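Local coordinates for protein glycosyl transferase (Staphylococcus aureus, PDB 5TZJ) that is a glycosyl transferase of family 2 with a TarS-type linker domain, and holds uridine-diphosphate-N-acetylglucosamine in a pocket, at residues A[75-78]-A[79-83]; A[28-31]-A[32-35]; A[51-54]-A[55-59]; A[155-159]-A[160-164]. One frame throughout, in Å; residues are numbered along the deposited sequence.

Contact 1: A[75-78]-A[79-83]; sequences RNVA and LKQAE. With UD1 (uridine-diphosphate-N-acetylglucosamine), chain C.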
loop_
_atom_site.group_PDB
_atom_site.type_symbol
_atom_site.label_atom_id
_atom_site.label_comp_id
_atom_site.label_asym_id
_atom_site.label_seq_id
_atom_site.Cartn_x
_atom_site.Cartn_y
_atom_site.Cartn_z
ATOM N N ARG A 75 5.684 8.847 -10.738
ATOM C CA ARG A 75 5.726 7.441 -11.132
ATOM C C ARG A 75 4.862 7.203 -12.369
ATOM O O ARG A 75 5.243 6.414 -13.256
ATOM C CB ARG A 75 5.323 6.480 -9.993
ATOM C CG ARG A 75 6.205 6.483 -8.712
ATOM C CD ARG A 75 5.539 5.580 -7.617
ATOM N NE ARG A 75 6.341 5.435 -6.397
ATOM C CZ ARG A 75 5.817 5.456 -5.175
ATOM N NH1 ARG A 75 4.509 5.632 -5.055
ATOM N NH2 ARG A 75 6.581 5.302 -4.091
ATOM N N ASN A 76 3.728 7.905 -12.460
ATOM C CA ASN A 76 2.868 7.842 -13.656
ATOM C C ASN A 76 3.602 8.313 -14.909
ATOM O O ASN A 76 3.504 7.682 -15.970
ATOM C CB ASN A 76 1.624 8.704 -13.448
ATOM C CG ASN A 76 0.665 8.096 -12.426
ATOM O OD1 ASN A 76 0.752 6.899 -12.142
ATOM N ND2 ASN A 76 -0.277 8.889 -11.926
ATOM N N VAL A 77 4.323 9.435 -14.818
ATOM C CA VAL A 77 5.109 9.907 -15.962
ATOM C C VAL A 77 6.130 8.862 -16.357
ATOM O O VAL A 77 6.301 8.546 -17.550
ATOM C CB VAL A 77 5.786 11.247 -15.613
ATOM C CG1 VAL A 77 6.723 11.717 -16.758
ATOM C CG2 VAL A 77 4.740 12.280 -15.191
ATOM N N ALA A 78 6.791 8.261 -15.353
ATOM C CA ALA A 78 7.788 7.233 -15.633
ATOM C C ALA A 78 7.144 5.995 -16.235
ATOM O O ALA A 78 7.728 5.355 -17.123
ATOM C CB ALA A 78 8.532 6.839 -14.351
ATOM N N LEU A 79 5.978 5.594 -15.709
ATOM C CA LEU A 79 5.346 4.372 -16.205
ATOM C C LEU A 79 5.019 4.492 -17.694
ATOM O O LEU A 79 5.244 3.545 -18.471
ATOM C CB LEU A 79 4.097 4.065 -15.366
ATOM C CG LEU A 79 3.343 2.756 -15.652
ATOM C CD1 LEU A 79 4.292 1.559 -15.653
ATOM C CD2 LEU A 79 2.176 2.577 -14.625
ATOM N N LYS A 80 4.570 5.679 -18.124
ATOM C CA LYS A 80 4.303 5.900 -19.545
ATOM C C LYS A 80 5.573 5.787 -20.391
ATOM O O LYS A 80 5.532 5.222 -21.488
ATOM C CB LYS A 80 3.630 7.257 -19.743
ATOM C CG LYS A 80 2.111 7.191 -19.570
ATOM C CD LYS A 80 1.565 8.321 -18.698
ATOM C CE LYS A 80 0.066 8.119 -18.399
ATOM N NZ LYS A 80 -0.400 8.749 -17.115
ATOM N N GLN A 81 6.711 6.310 -19.900
ATOM C CA GLN A 81 7.980 6.235 -20.636
ATOM C C GLN A 81 8.562 4.837 -20.646
ATOM O O GLN A 81 9.367 4.513 -21.521
ATOM C CB GLN A 81 9.024 7.188 -20.033
ATOM C CG GLN A 81 8.684 8.685 -20.124
ATOM C CD GLN A 81 9.537 9.568 -19.194
ATOM O OE1 GLN A 81 10.273 9.071 -18.348
ATOM N NE2 GLN A 81 9.419 10.890 -19.355
ATOM N N ALA A 82 8.171 4.007 -19.687
ATOM C CA ALA A 82 8.800 2.715 -19.462
ATOM C C ALA A 82 8.591 1.765 -20.635
ATOM O O ALA A 82 7.467 1.582 -21.116
ATOM C CB ALA A 82 8.232 2.107 -18.179
ATOM N N GLU A 83 9.681 1.116 -21.048
ATOM C CA GLU A 83 9.665 0.140 -22.120
ATOM C C GLU A 83 9.951 -1.287 -21.660
ATOM O O GLU A 83 9.888 -2.201 -22.486
ATOM C CB GLU A 83 10.677 0.549 -23.196
ATOM C CG GLU A 83 10.202 1.699 -24.059
ATOM C CD GLU A 83 11.181 2.041 -25.182
ATOM O OE1 GLU A 83 12.179 2.751 -24.904
ATOM O OE2 GLU A 83 10.951 1.585 -26.330
HETATM C "C1'" UD1 C . 6.355 4.941 1.820
HETATM C "C2'" UD1 C . 6.243 3.931 0.685
HETATM C "C3'" UD1 C . 6.304 4.711 -0.586
HETATM C "C4'" UD1 C . 5.013 5.444 -0.691
HETATM C "C5'" UD1 C . 5.020 6.544 0.372
HETATM C "C6'" UD1 C . 3.729 7.309 0.353
HETATM C "C7'" UD1 C . 7.075 1.712 1.514
HETATM C "C8'" UD1 C . 5.740 1.520 2.212
HETATM N "N2'" UD1 C . 7.332 2.919 0.769
HETATM O "O1'" UD1 C . 7.616 5.493 1.724
HETATM O "O3'" UD1 C . 6.583 3.871 -1.741
HETATM O "O4'" UD1 C . 4.866 5.982 -1.990
HETATM O "O5'" UD1 C . 5.231 5.952 1.722
HETATM O "O6'" UD1 C . 2.650 6.415 0.239
HETATM O "O7'" UD1 C . 7.924 0.898 1.587
HETATM N N1 UD1 C . 8.619 11.832 -3.806
HETATM C C2 UD1 C . 8.235 12.567 -5.044
HETATM N N3 UD1 C . 7.512 13.875 -4.959
HETATM C C4 UD1 C . 7.180 14.407 -3.642
HETATM C C5 UD1 C . 7.544 13.650 -2.399
HETATM C C6 UD1 C . 8.262 12.357 -2.499
HETATM O O2 UD1 C . 8.512 12.119 -6.091
HETATM O O4 UD1 C . 6.608 15.446 -3.573
HETATM C C1B UD1 C . 9.262 10.549 -3.936
HETATM C C2B UD1 C . 10.533 10.322 -2.947
HETATM O "O2'" UD1 C . 11.731 10.952 -3.551
HETATM C C3B UD1 C . 10.605 8.998 -2.810
HETATM C C4B UD1 C . 9.159 8.479 -2.950
HETATM O O4B UD1 C . 8.363 9.628 -3.594
HETATM O O3B UD1 C . 11.371 8.364 -3.942
HETATM C C5B UD1 C . 8.517 8.155 -1.719
HETATM O O5B UD1 C . 8.487 9.286 -0.890
HETATM P PA UD1 C . 9.062 9.085 0.643
HETATM O O1A UD1 C . 9.252 10.425 1.306
HETATM O O2A UD1 C . 10.353 8.287 0.609
HETATM O O3A UD1 C . 7.873 8.180 1.383
HETATM P PB UD1 C . 8.056 6.919 2.438
HETATM O O1B UD1 C . 9.468 6.748 2.952
HETATM O O2B UD1 C . 7.157 7.379 3.574
#
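Leu79 N donates to Arg75 O over 2.7 Å, the first of three regular i+4 backbone bonds that carry residues 75-81 through the last turns of helix 72-81, which packs on the central mixed sheet of the GT-A-type fold. Lys80 N to Asn76 O (3.1 Å) and Gln81 N to Val77 O (3.3 Å) continue the pattern. Ala82 N still reaches Ala78 O, but weakly, with an N-H...O angle of only 122°, and Ala82 is where the chain leaves helical geometry. Val77 and Gln81 run side by side, CG1 of Val77 lying 3.8 Å from NE2 of Gln81. The bend of Lys80 at chi2 brings its CD to 3.4 Å from Asn76 O, and its amine makes a cation-pi contact with Tyr168; the amide of Asn76 turns to Phe169 O and Glu171. The small Ala78 faces the sheet, against Ile6, Val36 and Val38. Arg75 leads the other way: with CG anti to the carbonyl carbon (chi1 -62°) and the chain straight as far as NE, its guanidinium reaches the bound uridine-diphosphate-N-acetylglucosamine. Salt bridges to Asp91 and Glu177 probably fix the rotation of this group. Its NH2 donates to O4' of the ligand over 2.8 Å, and O3' lies at the guanidinium edge, close to its plane, where NH2 makes a weaker bond of 2.8 Å.

Contact 2: A[28-31]-A[32-35]; sequences FPKT and EFEV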
loop_
_atom_site.group_PDB
_atom_site.type_symbol
_atom_site.label_atom_id
_atom_site.label_comp_id
_atom_site.label_asym_id
_atom_site.label_seq_id
_atom_site.Cartn_x
_atom_site.Cartn_y
_atom_site.Cartn_z
ATOM N N PHE A 28 23.274 -8.467 -13.536
ATOM C CA PHE A 28 22.232 -8.578 -14.531
ATOM C C PHE A 28 22.671 -7.638 -15.639
ATOM O O PHE A 28 23.237 -6.577 -15.328
ATOM C CB PHE A 28 20.870 -8.152 -13.958
ATOM C CG PHE A 28 19.721 -8.476 -14.853
ATOM C CD1 PHE A 28 19.312 -9.791 -15.011
ATOM C CD2 PHE A 28 19.062 -7.472 -15.562
ATOM C CE1 PHE A 28 18.260 -10.108 -15.850
ATOM C CE2 PHE A 28 18.007 -7.778 -16.405
ATOM C CZ PHE A 28 17.608 -9.106 -16.553
ATOM N N PRO A 29 22.447 -7.970 -16.915
ATOM C CA PRO A 29 22.941 -7.100 -17.998
ATOM C C PRO A 29 22.273 -5.728 -17.996
ATOM O O PRO A 29 21.045 -5.614 -17.888
ATOM C CB PRO A 29 22.608 -7.892 -19.273
ATOM C CG PRO A 29 22.324 -9.298 -18.825
ATOM C CD PRO A 29 21.736 -9.143 -17.446
ATOM N N LYS A 30 23.104 -4.676 -18.106
ATOM C CA LYS A 30 22.629 -3.294 -18.141
ATOM C C LYS A 30 21.852 -2.992 -19.415
ATOM O O LYS A 30 21.011 -2.083 -19.425
ATOM C CB LYS A 30 23.803 -2.308 -18.023
ATOM C CG LYS A 30 24.187 -1.940 -16.595
ATOM C CD LYS A 30 24.534 -3.205 -15.798
ATOM C CE LYS A 30 25.175 -2.875 -14.478
ATOM N NZ LYS A 30 26.366 -2.004 -14.698
ATOM N N THR A 31 22.134 -3.733 -20.482
ATOM C CA THR A 31 21.357 -3.716 -21.709
ATOM C C THR A 31 19.936 -4.228 -21.532
ATOM O O THR A 31 19.100 -4.005 -22.411
ATOM C CB THR A 31 22.063 -4.595 -22.746
ATOM O OG1 THR A 31 21.198 -4.810 -23.863
ATOM C CG2 THR A 31 22.386 -5.933 -22.131
ATOM N N GLU A 32 19.655 -4.962 -20.457
ATOM C CA GLU A 32 18.350 -5.587 -20.292
ATOM C C GLU A 32 17.454 -4.847 -19.310
ATOM O O GLU A 32 16.340 -5.317 -19.028
ATOM C CB GLU A 32 18.516 -7.046 -19.857
ATOM C CG GLU A 32 18.823 -7.964 -21.039
ATOM C CD GLU A 32 17.747 -7.854 -22.116
ATOM O OE1 GLU A 32 18.085 -7.459 -23.247
ATOM O OE2 GLU A 32 16.551 -8.133 -21.814
ATOM N N PHE A 33 17.907 -3.730 -18.757
ATOM C CA PHE A 33 16.997 -2.932 -17.948
ATOM C C PHE A 33 17.311 -1.464 -18.183
ATOM O O PHE A 33 18.321 -1.103 -18.807
ATOM C CB PHE A 33 17.035 -3.311 -16.447
ATOM C CG PHE A 33 18.305 -2.932 -15.710
ATOM C CD1 PHE A 33 19.419 -3.747 -15.759
ATOM C CD2 PHE A 33 18.371 -1.791 -14.933
ATOM C CE1 PHE A 33 20.575 -3.415 -15.062
ATOM C CE2 PHE A 33 19.526 -1.463 -14.226
ATOM C CZ PHE A 33 20.622 -2.286 -14.290
ATOM N N GLU A 34 16.376 -0.630 -17.754
ATOM C CA GLU A 34 16.496 0.806 -17.850
ATOM C C GLU A 34 16.084 1.373 -16.504
ATOM O O GLU A 34 15.350 0.718 -15.753
ATOM C CB GLU A 34 15.603 1.377 -18.959
ATOM C CG GLU A 34 14.099 1.351 -18.647
ATOM C CD GLU A 34 13.274 1.916 -19.788
ATOM O OE1 GLU A 34 13.878 2.441 -20.748
ATOM O OE2 GLU A 34 12.030 1.834 -19.750
ATOM N N VAL A 35 16.592 2.565 -16.187
ATOM C CA VAL A 35 16.271 3.240 -14.943
ATOM C C VAL A 35 15.570 4.519 -15.334
ATOM O O VAL A 35 16.162 5.355 -16.027
ATOM C CB VAL A 35 17.527 3.530 -14.100
ATOM C CG1 VAL A 35 17.138 4.226 -12.753
ATOM C CG2 VAL A 35 18.316 2.285 -13.880
#
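The Phe28 and Phe33 rings pass each other in opposite senses, with CD1 of Phe33 at the edge of the Phe28 ring and in its plane, 3.7 Å from CD2 of Phe28. Glu32 O also lies at the edge of the Phe28 ring, while one face of that ring takes CD of Pro29, 3.3 Å above the plane and displaced from the ring centre. CB of Glu32 approaches CE2 of Phe28 obliquely, at 3.6 Å. The Phe33 ring in turn presents its edge to a carbonyl: Pro29 O is 3.3 Å from CD1 of Phe33. That position follows from chi1 of 70°, which sets CG of Phe33 between its backbone N and carbonyl carbon and brings the ring back toward the turn. Lys30 runs alongside, its CD 4.0 Å from CE1 of Phe33. The turn itself is closed by Glu32 N donating to Pro29 O over 3.0 Å, with the nitrogen well above the carbonyl plane, 63° out of it. It turns the chain sharply just before strand 33-39 of the central sheet, and Leu101 of helix 100-111 packs against both phenylalanines. The side-chain contacts are mainly apolar; one backbone bond crosses the turn, and Pro29 O is shared between an N-H and the rim of an aromatic ring. Since the hydrogens of such a rim carry slight positive charge, the approach of Phe33 probably adds a weak electrostatic attraction to the turn.

Contact 3: A[51-54]-A[55-59]; sequences EKYR and NKLNL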
loop_
_atom_site.group_PDB
_atom_site.type_symbol
_atom_site.label_atom_id
_atom_site.label_comp_id
_atom_site.label_asym_id
_atom_site.label_seq_id
_atom_site.Cartn_x
_atom_site.Cartn_y
_atom_site.Cartn_z
ATOM N N GLU A 51 22.932 12.345 -13.246
ATOM C CA GLU A 51 23.587 12.361 -14.553
ATOM C C GLU A 51 24.982 11.746 -14.544
ATOM O O GLU A 51 25.505 11.413 -15.619
ATOM C CB GLU A 51 23.648 13.796 -15.102
ATOM C CG GLU A 51 22.322 14.159 -15.721
ATOM C CD GLU A 51 22.135 13.435 -17.040
ATOM O OE1 GLU A 51 20.964 13.058 -17.323
ATOM O OE2 GLU A 51 23.158 13.270 -17.785
ATOM N N LYS A 52 25.604 11.582 -13.375
ATOM C CA LYS A 52 26.878 10.875 -13.351
ATOM C C LYS A 52 26.741 9.392 -13.721
ATOM O O LYS A 52 27.764 8.750 -13.972
ATOM C CB LYS A 52 27.538 11.019 -11.974
ATOM C CG LYS A 52 27.653 12.464 -11.449
ATOM C CD LYS A 52 28.340 12.489 -10.076
ATOM C CE LYS A 52 28.037 13.760 -9.286
ATOM N NZ LYS A 52 29.091 14.820 -9.443
ATOM N N TYR A 53 25.517 8.843 -13.778
ATOM C CA TYR A 53 25.287 7.437 -14.115
ATOM C C TYR A 53 24.808 7.221 -15.552
ATOM O O TYR A 53 24.524 6.072 -15.924
ATOM C CB TYR A 53 24.271 6.831 -13.130
ATOM C CG TYR A 53 24.833 6.733 -11.726
ATOM C CD1 TYR A 53 24.825 7.843 -10.888
ATOM C CD2 TYR A 53 25.415 5.531 -11.248
ATOM C CE1 TYR A 53 25.350 7.785 -9.622
ATOM C CE2 TYR A 53 25.945 5.455 -9.963
ATOM C CZ TYR A 53 25.907 6.597 -9.153
ATOM O OH TYR A 53 26.424 6.585 -7.875
ATOM N N ARG A 54 24.735 8.297 -16.350
ATOM C CA ARG A 54 24.282 8.276 -17.750
ATOM C C ARG A 54 24.953 7.182 -18.603
ATOM O O ARG A 54 24.287 6.506 -19.401
ATOM C CB ARG A 54 24.545 9.671 -18.354
ATOM C CG ARG A 54 24.443 9.826 -19.868
ATOM C CD ARG A 54 23.000 9.861 -20.370
ATOM N NE ARG A 54 22.145 10.819 -19.666
ATOM C CZ ARG A 54 20.814 10.808 -19.744
ATOM N NH1 ARG A 54 20.207 9.879 -20.482
ATOM N NH2 ARG A 54 20.076 11.687 -19.063
ATOM N N ASN A 55 26.261 7.015 -18.477
ATOM C CA ASN A 55 26.944 6.010 -19.279
ATOM C C ASN A 55 27.139 4.717 -18.514
ATOM O O ASN A 55 27.672 3.757 -19.068
ATOM C CB ASN A 55 28.303 6.512 -19.790
ATOM C CG ASN A 55 28.191 7.729 -20.705
ATOM O OD1 ASN A 55 27.279 7.833 -21.538
ATOM N ND2 ASN A 55 29.146 8.631 -20.582
ATOM N N LYS A 56 26.722 4.675 -17.255
ATOM C CA LYS A 56 26.818 3.467 -16.454
ATOM C C LYS A 56 25.524 2.666 -16.490
ATOM O O LYS A 56 25.550 1.427 -16.508
ATOM C CB LYS A 56 27.178 3.852 -15.014
ATOM C CG LYS A 56 27.788 2.755 -14.193
ATOM C CD LYS A 56 27.962 3.227 -12.760
ATOM C CE LYS A 56 29.226 2.659 -12.138
ATOM N NZ LYS A 56 30.311 3.671 -12.203
ATOM N N LEU A 57 24.386 3.363 -16.515
ATOM C CA LEU A 57 23.069 2.755 -16.576
ATOM C C LEU A 57 22.393 3.136 -17.884
ATOM O O LEU A 57 22.714 4.148 -18.497
ATOM C CB LEU A 57 22.222 3.215 -15.390
ATOM C CG LEU A 57 22.775 2.599 -14.097
ATOM C CD1 LEU A 57 22.220 3.310 -12.853
ATOM C CD2 LEU A 57 22.510 1.067 -14.033
ATOM N N ASN A 58 21.452 2.313 -18.309
ATOM C CA ASN A 58 20.486 2.710 -19.327
ATOM C C ASN A 58 19.524 3.698 -18.675
ATOM O O ASN A 58 18.607 3.306 -17.960
ATOM C CB ASN A 58 19.753 1.478 -19.836
ATOM C CG ASN A 58 19.077 1.712 -21.144
ATOM O OD1 ASN A 58 19.135 2.814 -21.683
ATOM N ND2 ASN A 58 18.462 0.665 -21.698
ATOM N N LEU A 59 19.713 4.981 -18.905
ATOM C CA LEU A 59 19.127 5.978 -18.023
ATOM C C LEU A 59 18.121 6.835 -18.787
ATOM O O LEU A 59 18.391 7.266 -19.908
ATOM C CB LEU A 59 20.257 6.813 -17.436
ATOM C CG LEU A 59 20.115 7.499 -16.094
ATOM C CD1 LEU A 59 21.396 8.234 -15.661
ATOM C CD2 LEU A 59 19.034 8.439 -16.243
HETATM O O HOH W 1 28.212 7.184 -16.041
#
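Tyr53 O is gripped by two backbone donors across the turn: Leu57 N at 2.8 Å in a nearly straight bond (163°), and Lys56 N at 2.9 Å, which comes from above the carbonyl plane. A salt bridge pairs Arg54 with Glu51, three residues earlier. The Arg54 chain is bent at chi2 and chi3, which folds the guanidinium back so that NE points at OE2 of Glu51 over 3.3 Å, on the syn side of the carboxylate; the separation modelled for the NH2 to OE1 pair is doubtfully short. A water joins the segments as well, donating to Lys52 O and accepting from Asn55 N (3.1 Å). CB of Tyr53 sits 4.1 Å from CD1 of Leu57 and equally far from CD1 of Leu59, and the Lys56 chain lies alongside the ring, with CD of Lys56 3.8 Å from CD2 of Tyr53. The ring continues over helix 16-24, where its OH bonds Asn21. Residues 51-59 thus form the compact turn that leads from helix 46-51 into strand 59-63, the second half of a beta-alpha-beta crossover beginning with the parallel neighbour strand 33-39, as expected of the GT-A fold of family 2 glycosyl transferases.

Contact 4: A[155-159]-A[160-164]; sequences KIYRT and ALLKD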
loop_
_atom_site.group_PDB
_atom_site.type_symbol
_atom_site.label_atom_id
_atom_site.label_comp_id
_atom_site.label_asym_id
_atom_site.label_seq_id
_atom_site.Cartn_x
_atom_site.Cartn_y
_atom_site.Cartn_z
ATOM N N LYS A 155 7.397 -3.517 -5.609
ATOM C CA LYS A 155 7.178 -4.852 -6.140
ATOM C C LYS A 155 7.430 -4.789 -7.641
ATOM O O LYS A 155 7.608 -3.711 -8.226
ATOM C CB LYS A 155 5.748 -5.342 -5.860
ATOM C CG LYS A 155 5.322 -5.218 -4.361
ATOM C CD LYS A 155 3.800 -5.368 -4.196
ATOM C CE LYS A 155 3.405 -5.577 -2.701
ATOM N NZ LYS A 155 3.817 -4.422 -1.880
ATOM N N ILE A 156 7.418 -5.957 -8.269
ATOM C CA ILE A 156 7.570 -6.073 -9.705
ATOM C C ILE A 156 6.204 -6.340 -10.318
ATOM O O ILE A 156 5.477 -7.271 -9.892
ATOM C CB ILE A 156 8.581 -7.182 -10.049
ATOM C CG1 ILE A 156 9.951 -6.779 -9.488
ATOM C CG2 ILE A 156 8.665 -7.437 -11.578
ATOM C CD1 ILE A 156 11.051 -7.806 -9.784
ATOM N N TYR A 157 5.860 -5.540 -11.344
ATOM C CA TYR A 157 4.566 -5.638 -12.013
ATOM C C TYR A 157 4.770 -5.800 -13.509
ATOM O O TYR A 157 5.611 -5.116 -14.097
ATOM C CB TYR A 157 3.719 -4.428 -11.805
ATOM C CG TYR A 157 3.534 -3.976 -10.372
ATOM C CD1 TYR A 157 2.299 -4.156 -9.746
ATOM C CD2 TYR A 157 4.562 -3.351 -9.649
ATOM C CE1 TYR A 157 2.088 -3.733 -8.455
ATOM C CE2 TYR A 157 4.352 -2.917 -8.328
ATOM C CZ TYR A 157 3.104 -3.098 -7.752
ATOM O OH TYR A 157 2.830 -2.684 -6.465
ATOM N N ARG A 158 3.973 -6.677 -14.135
ATOM C CA ARG A 158 4.049 -6.791 -15.586
ATOM C C ARG A 158 3.541 -5.493 -16.194
ATOM O O ARG A 158 2.459 -5.021 -15.829
ATOM C CB ARG A 158 3.226 -7.967 -16.097
ATOM C CG ARG A 158 3.366 -8.197 -17.627
ATOM C CD ARG A 158 2.441 -9.335 -18.049
ATOM N NE ARG A 158 2.832 -10.591 -17.412
ATOM C CZ ARG A 158 3.762 -11.421 -17.908
ATOM N NH1 ARG A 158 4.397 -11.113 -19.038
ATOM N NH2 ARG A 158 4.069 -12.551 -17.269
ATOM N N THR A 159 4.325 -4.912 -17.115
ATOM C CA THR A 159 3.981 -3.585 -17.624
ATOM C C THR A 159 2.625 -3.594 -18.339
ATOM O O THR A 159 1.804 -2.686 -18.143
ATOM C CB THR A 159 5.109 -3.075 -18.537
ATOM O OG1 THR A 159 6.351 -3.117 -17.812
ATOM C CG2 THR A 159 4.834 -1.630 -19.022
ATOM N N ALA A 160 2.352 -4.630 -19.138
ATOM C CA ALA A 160 1.052 -4.727 -19.804
ATOM C C ALA A 160 -0.100 -4.906 -18.817
ATOM O O ALA A 160 -1.242 -4.526 -19.126
ATOM C CB ALA A 160 1.052 -5.879 -20.809
ATOM N N LEU A 161 0.147 -5.504 -17.645
ATOM C CA LEU A 161 -0.950 -5.605 -16.680
ATOM C C LEU A 161 -1.402 -4.227 -16.259
ATOM O O LEU A 161 -2.605 -3.950 -16.178
ATOM C CB LEU A 161 -0.542 -6.416 -15.450
ATOM C CG LEU A 161 -1.544 -6.309 -14.293
ATOM C CD1 LEU A 161 -2.716 -7.296 -14.474
ATOM C CD2 LEU A 161 -0.820 -6.552 -13.009
ATOM N N LEU A 162 -0.445 -3.343 -16.006
ATOM C CA LEU A 162 -0.759 -1.979 -15.607
ATOM C C LEU A 162 -1.388 -1.208 -16.757
ATOM O O LEU A 162 -2.435 -0.566 -16.596
ATOM C CB LEU A 162 0.523 -1.289 -15.104
ATOM C CG LEU A 162 1.194 -1.974 -13.878
ATOM C CD1 LEU A 162 2.463 -1.198 -13.415
ATOM C CD2 LEU A 162 0.182 -2.146 -12.678
ATOM N N LYS A 163 -0.789 -1.285 -17.931
ATOM C CA LYS A 163 -1.227 -0.389 -18.995
ATOM C C LYS A 163 -2.518 -0.876 -19.646
ATOM O O LYS A 163 -3.399 -0.059 -19.933
ATOM C CB LYS A 163 -0.106 -0.200 -20.029
ATOM C CG LYS A 163 1.057 0.597 -19.450
ATOM C CD LYS A 163 2.120 0.969 -20.507
ATOM C CE LYS A 163 3.184 1.853 -19.863
ATOM N NZ LYS A 163 4.404 2.051 -20.705
ATOM N N ASP A 164 -2.678 -2.201 -19.835
ATOM C CA ASP A 164 -3.890 -2.714 -20.479
ATOM C C ASP A 164 -5.120 -2.439 -19.640
ATOM O O ASP A 164 -6.213 -2.303 -20.189
ATOM C CB ASP A 164 -3.793 -4.214 -20.746
ATOM C CG ASP A 164 -2.708 -4.558 -21.746
ATOM O OD1 ASP A 164 -2.161 -3.626 -22.381
ATOM O OD2 ASP A 164 -2.411 -5.763 -21.907
#
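Arg158 O, at the N-cap position, meets two amides of the first turn of helix 159-164: Leu161 N at 3.0 Å and Leu162 N at 3.4 Å, both weak bonds. This is a tight strand-to-helix junction in the GT-A-type core, where the helix follows strand 156-158 without an intervening loop; the short axes lie 6.8 Å apart at closest approach and make an angle of 58°. Thr159 O, one residue on, holds the first firm helical bond, taken from Lys163 N over 3.0 Å and nearly in line with the C=O. Two side-chain pairs line the corner. CD1 of Leu162 packs on CB of Tyr157 at 3.8 Å, and CD2 of Leu162 approaches the ring at CD1 of Tyr157 from an oblique direction. In the second pair, CB of Leu161 lies 4.1 Å from CB of Arg158. Further out, the polar ends are directed away from the junction. Arg158 turns its guanidinium to Asp114, and the Tyr157 hydroxyl bonds Thr182 on helix 177-188, whose Phe181 meets the Tyr157 ring edge-to-face. The strand itself is flanked by two antiparallel partners, 86-89 and 115-122. For Thr159, a chi1 of -55° places CG2 anti to the backbone N and leaves OG1 to bond Gly84 O. The extended chain of Lys163, whose NZ bonds Leu79 O, runs beside that methyl group, pointing the same way, with CE of Lys163 3.9 Å from CG2 of Thr159.

The contacts form a chain, 3 to 2 to 1 to 4, and contact 1 does not touch contact 3. The helix end of contact 1 meets contact 2 where Glu83 N lies 2.8 Å from Glu34 OE2, and it meets contact 4 through Lys163, whose NZ is 2.8 Å from Leu79 O and 3.1 Å from Ala82 O. Contacts 2 and 3 join at the sheet, with Val35 N 2.8 Å from Asn58 O as the parallel strands 33-39 and 59-63 begin. Contacts 3 and 4 stand farthest apart, their centres 24 Å from each other. Only contact 1 includes a residue of the ligand pocket; in contact 4 the Tyr157 side chain stays about 9 Å from uridine-diphosphate-N-acetylglucosamine.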